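Local coordinates for uncharacterized protein (Thermotoga maritima, PDB 1VMJ), which is of unknown function but is a trimeric member of the UPF0047 (YjbQ) family, possibly a thiamin phosphate synthase, at residues L52-H57 with R143-I148; H57-V62 with G138-R143. All coordinates share one frame; numbering follows the deposited sequence.

Contact 1 of 2, residues L52-H57 with R143-I148; sequences LCNAMH and RVLVKI. With SO4 (sulfate ion), chain C.
The sulfur of C53 presses tightly on CG1 of V144, SG to CG1 3.3 Å, and is flanked by CG2 of V146 at 4.1 Å from SG. With SG anti to the backbone N (chi1 -178°), the sulfur tips along its own strand, off the directly paired V146 and onto V144. On the other face of the sheet N54 and L145 lie side by side, OD1 of N54 being 3.8 Å from CB of L145. M56 fills the next hollow: with CG anti to its carbonyl carbon (chi1 -59°) and chi2 extended, it lays SD against CB of L145 at 3.8 Å and CB of R143 at 3.9 Å. Beyond it the H57 ring crosses R143, CD2 standing 3.2 Å from the backbone N of R143. Between the two faces the backbones pair antiparallel: L52–K147 and N54–L145 are hydrogen-bonded pairs, and M56 N adds a last bond to R143 O (3.0 Å). The two strands sit inside a five-stranded sheet, between strands 113-119 and 14-22. L37 of helix 34-44 covers C53 and V146, while the opposite face meets the second subunit, where K147 NZ forms a salt bridge with E48 of that subunit.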
# COMPACT_ATOMS: atom_id res chain seq x y z
N LEU A 52 -5.57 -1.77 -11.30
CA LEU A 52 -5.22 -0.75 -10.34
C LEU A 52 -6.43 0.14 -10.14
O LEU A 52 -7.04 0.58 -11.09
CB LEU A 52 -4.08 0.08 -10.91
CG LEU A 52 -3.72 1.39 -10.21
CD1 LEU A 52 -3.13 1.13 -8.85
CD2 LEU A 52 -2.80 2.25 -11.00
N CYS A 53 -6.71 0.44 -8.88
CA CYS A 53 -7.69 1.42 -8.56
C CYS A 53 -7.12 2.33 -7.48
O CYS A 53 -6.81 1.86 -6.37
CB CYS A 53 -8.96 0.75 -8.08
SG CYS A 53 -10.28 1.93 -7.70
N ASN A 54 -7.01 3.62 -7.79
CA ASN A 54 -6.39 4.56 -6.89
C ASN A 54 -7.14 5.86 -6.77
O ASN A 54 -7.78 6.30 -7.71
CB ASN A 54 -4.92 4.80 -7.24
CG ASN A 54 -4.73 5.59 -8.53
OD1 ASN A 54 -4.56 5.01 -9.61
ND2 ASN A 54 -4.73 6.94 -8.44
N ALA A 55 -7.02 6.48 -5.59
CA ALA A 55 -7.48 7.84 -5.39
C ALA A 55 -6.55 8.76 -6.18
O ALA A 55 -5.34 8.67 -6.03
CB ALA A 55 -7.46 8.17 -3.94
N MET A 56 -7.13 9.65 -6.98
CA MET A 56 -6.36 10.62 -7.75
C MET A 56 -6.09 11.88 -6.94
O MET A 56 -5.35 12.75 -7.37
CB MET A 56 -7.08 10.99 -9.03
CG MET A 56 -7.33 9.79 -9.90
SD MET A 56 -7.96 10.20 -11.54
CE MET A 56 -6.48 10.63 -12.43
N HIS A 57 -6.70 11.96 -5.77
CA HIS A 57 -6.51 13.08 -4.84
C HIS A 57 -5.75 12.58 -3.64
O HIS A 57 -5.84 11.42 -3.25
CB HIS A 57 -7.88 13.66 -4.48
CG HIS A 57 -8.54 14.29 -5.66
ND1 HIS A 57 -8.51 15.65 -5.91
CD2 HIS A 57 -9.18 13.72 -6.70
CE1 HIS A 57 -9.12 15.88 -7.07
NE2 HIS A 57 -9.53 14.72 -7.56
N ARG A 143 -11.86 12.22 -7.64
CA ARG A 143 -11.76 11.18 -8.63
C ARG A 143 -10.97 9.99 -8.16
O ARG A 143 -10.01 10.12 -7.42
CB ARG A 143 -11.10 11.73 -9.88
CG ARG A 143 -11.66 13.03 -10.35
CD ARG A 143 -10.91 13.48 -11.55
NE ARG A 143 -11.27 14.85 -11.89
CZ ARG A 143 -11.19 15.34 -13.11
NH1 ARG A 143 -10.79 14.57 -14.13
NH2 ARG A 143 -11.50 16.61 -13.32
N VAL A 144 -11.41 8.84 -8.65
CA VAL A 144 -10.72 7.56 -8.54
C VAL A 144 -10.42 7.07 -9.94
O VAL A 144 -11.25 7.19 -10.85
CB VAL A 144 -11.63 6.54 -7.82
CG1 VAL A 144 -11.18 5.13 -7.99
CG2 VAL A 144 -11.73 6.90 -6.34
N LEU A 145 -9.23 6.53 -10.12
CA LEU A 145 -8.81 5.97 -11.39
C LEU A 145 -8.87 4.46 -11.34
O LEU A 145 -8.44 3.86 -10.36
CB LEU A 145 -7.40 6.43 -11.77
CG LEU A 145 -6.91 6.00 -13.16
CD1 LEU A 145 -7.72 6.66 -14.27
CD2 LEU A 145 -5.42 6.32 -13.31
N VAL A 146 -9.43 3.85 -12.39
CA VAL A 146 -9.36 2.42 -12.62
C VAL A 146 -8.57 2.22 -13.90
O VAL A 146 -8.88 2.82 -14.93
CB VAL A 146 -10.76 1.79 -12.81
CG1 VAL A 146 -10.64 0.31 -13.08
CG2 VAL A 146 -11.62 2.04 -11.61
N LYS A 147 -7.53 1.40 -13.80
CA LYS A 147 -6.72 1.03 -14.92
C LYS A 147 -6.50 -0.47 -14.92
O LYS A 147 -6.14 -1.04 -13.91
CB LYS A 147 -5.36 1.76 -14.84
CG LYS A 147 -4.42 1.54 -16.07
CD LYS A 147 -4.81 2.36 -17.26
CE LYS A 147 -3.77 2.24 -18.37
NZ LYS A 147 -4.06 3.19 -19.51
N ILE A 148 -6.78 -1.11 -16.06
CA ILE A 148 -6.63 -2.55 -16.20
C ILE A 148 -5.76 -2.85 -17.37
O ILE A 148 -5.91 -2.25 -18.43
CB ILE A 148 -7.99 -3.26 -16.40
CG1 ILE A 148 -9.03 -2.69 -15.43
CG2 ILE A 148 -7.80 -4.76 -16.18
CD1 ILE A 148 -10.43 -3.25 -15.65
S SO4 C . -6.37 17.05 -3.38
O1 SO4 C . -7.36 17.71 -4.21
O2 SO4 C . -5.43 18.00 -2.81
O3 SO4 C . -5.58 16.11 -4.19
O4 SO4 C . -7.10 16.33 -2.37
O HOH W 1 -9.85 10.97 -4.76

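Contact 2 of 2, residues H57-V62 with G138-R143; sequences HITASV and GMRPKR. With SO4 (sulfate ion), chain C.
K142 lies over one face of the H57 imidazole, its CG 4.0 Å from the ring centroid and only 4° off the normal, a nearly centred CH-pi contact. With CG anti to its own carbonyl carbon the lysine chain sets out across the ring, then bends at chi3 (78°), bringing CE to 3.6 Å from CB of H57 and NZ to T59. There NZ donates to T59 OG1 at 2.8 Å. The same CE packs against one face of the R140 guanidinium, toward its rim.

These side chains line one side of a sulfate, probably taken up from the crystallisation liquor. H57 ND1 points almost straight at its O1 (2.9 Å), which R140 NH1 also reaches, while R140 NH2 binds O4. OG1 of T59 sits between its backbone N and carbonyl carbon (chi1 52°), a rotation that lets it accept from K142 and donate to sulfate O4, at a very short 2.5 Å from OG1 to O4. I58 contributes its backbone N to O3 (2.9 Å). Such a cluster of donors is consistent with a phosphate-binding pocket, although no substrate is present. Were H57 an alanine, sulfate O1 would probably keep R140 alone among these donors, and the K142 chain would lose the ring it lies on.

Salt bridges from E135 to K142 NZ and from D137 to R140 NH2 hold the two basic ends, and T59 also touches N100 and H104, two of the residues that hold the sodium ion. The contact joins the loop leading into strand 60-65 to the turn before strand 142-150, with helix 101-110 packed against I58 and T59, strand 130-135 against A60 and K142, and P127 of the second subunit against H57.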
# COMPACT_ATOMS: atom_id res chain seq x y z
N HIS A 57 -6.70 11.96 -5.77
CA HIS A 57 -6.51 13.08 -4.84
C HIS A 57 -5.75 12.58 -3.64
O HIS A 57 -5.84 11.42 -3.25
CB HIS A 57 -7.88 13.66 -4.48
CG HIS A 57 -8.54 14.29 -5.66
ND1 HIS A 57 -8.51 15.65 -5.91
CD2 HIS A 57 -9.18 13.72 -6.70
CE1 HIS A 57 -9.12 15.88 -7.07
NE2 HIS A 57 -9.53 14.72 -7.56
N ILE A 58 -4.99 13.48 -3.04
CA ILE A 58 -4.01 13.12 -2.01
C ILE A 58 -4.58 13.22 -0.60
O ILE A 58 -3.83 13.12 0.38
CB ILE A 58 -2.70 13.94 -2.21
CG1 ILE A 58 -2.99 15.44 -2.15
CG2 ILE A 58 -2.03 13.58 -3.53
CD1 ILE A 58 -1.76 16.32 -2.20
N THR A 59 -5.90 13.38 -0.53
CA THR A 59 -6.67 13.43 0.70
C THR A 59 -7.78 12.38 0.73
O THR A 59 -8.76 12.51 1.48
CB THR A 59 -7.31 14.80 0.87
OG1 THR A 59 -8.02 15.13 -0.33
CG2 THR A 59 -6.25 15.84 1.13
N ALA A 60 -7.61 11.33 -0.07
CA ALA A 60 -8.56 10.25 -0.13
C ALA A 60 -7.86 8.95 -0.44
O ALA A 60 -6.69 8.90 -0.81
CB ALA A 60 -9.61 10.55 -1.16
N SER A 61 -8.59 7.85 -0.22
CA SER A 61 -8.04 6.50 -0.31
C SER A 61 -8.89 5.60 -1.16
O SER A 61 -10.08 5.81 -1.28
CB SER A 61 -7.99 5.85 1.08
OG SER A 61 -7.06 6.53 1.90
N VAL A 62 -8.26 4.55 -1.70
CA VAL A 62 -8.96 3.35 -2.15
C VAL A 62 -8.37 2.16 -1.39
O VAL A 62 -7.16 2.01 -1.30
CB VAL A 62 -8.86 3.14 -3.64
CG1 VAL A 62 -9.48 1.83 -4.04
CG2 VAL A 62 -9.54 4.28 -4.38
N GLY A 138 -14.05 15.68 1.61
CA GLY A 138 -15.05 15.64 0.55
C GLY A 138 -15.83 16.92 0.35
O GLY A 138 -15.31 18.00 0.56
N MET A 139 -17.08 16.79 -0.10
CA MET A 139 -17.92 17.94 -0.45
C MET A 139 -17.35 18.74 -1.62
O MET A 139 -17.58 19.94 -1.73
CB MET A 139 -18.19 18.84 0.75
CG MET A 139 -18.73 18.07 1.91
SD MET A 139 -19.12 19.05 3.38
CE MET A 139 -17.57 19.80 3.77
N ARG A 140 -16.63 18.05 -2.50
CA ARG A 140 -16.12 18.64 -3.74
C ARG A 140 -15.87 17.47 -4.67
O ARG A 140 -15.70 16.35 -4.21
CB ARG A 140 -14.85 19.43 -3.48
CG ARG A 140 -13.72 18.65 -2.86
CD ARG A 140 -12.54 19.56 -2.57
NE ARG A 140 -11.49 18.94 -1.77
CZ ARG A 140 -10.37 18.42 -2.25
NH1 ARG A 140 -10.12 18.42 -3.55
NH2 ARG A 140 -9.49 17.88 -1.42
N PRO A 141 -15.85 17.73 -6.00
CA PRO A 141 -15.71 16.63 -6.95
C PRO A 141 -14.30 16.04 -6.94
O PRO A 141 -13.31 16.75 -7.13
CB PRO A 141 -16.00 17.29 -8.30
CG PRO A 141 -15.57 18.71 -8.10
CD PRO A 141 -15.96 19.03 -6.69
N LYS A 142 -14.23 14.74 -6.67
CA LYS A 142 -12.96 14.05 -6.57
C LYS A 142 -13.04 12.75 -7.33
O LYS A 142 -14.11 12.25 -7.66
CB LYS A 142 -12.59 13.84 -5.11
CG LYS A 142 -12.36 15.20 -4.44
CD LYS A 142 -12.17 15.12 -2.96
CE LYS A 142 -10.77 14.65 -2.59
NZ LYS A 142 -10.67 14.65 -1.07
N ARG A 143 -11.86 12.22 -7.64
CA ARG A 143 -11.76 11.18 -8.63
C ARG A 143 -10.97 9.99 -8.16
O ARG A 143 -10.01 10.12 -7.42
CB ARG A 143 -11.10 11.73 -9.88
CG ARG A 143 -11.66 13.03 -10.35
CD ARG A 143 -10.91 13.48 -11.55
NE ARG A 143 -11.27 14.85 -11.89
CZ ARG A 143 -11.19 15.34 -13.11
NH1 ARG A 143 -10.79 14.57 -14.13
NH2 ARG A 143 -11.50 16.61 -13.32
S SO4 C . -6.37 17.05 -3.38
O1 SO4 C . -7.36 17.71 -4.21
O2 SO4 C . -5.43 18.00 -2.81
O3 SO4 C . -5.58 16.11 -4.19
O4 SO4 C . -7.10 16.33 -2.37
O HOH W 1 -9.85 10.97 -4.76

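How the contacts relate
The centres of contacts 1 and 2 lie about 11 Å apart, and strand 142-150 and its lead-in serve both. Along the chain the order is 52-57, 57-62, 138-143 and 143-148, so contact 2 is nested inside the loop closed by contact 1, with H57 and R143 as the shared ends. Contact 1 joins neighbouring strands of the five-stranded sheet; contact 2 lies where the chain passes on to strand 60-65 of the three-stranded sheet. The two also pack directly, A55 CB meeting A60 O at 3.3 Å. The sulfate site thus lies at one end of the paired strands, where 49-55 leaves the sheet and 142-150 enters it, and both contacts border the second subunit.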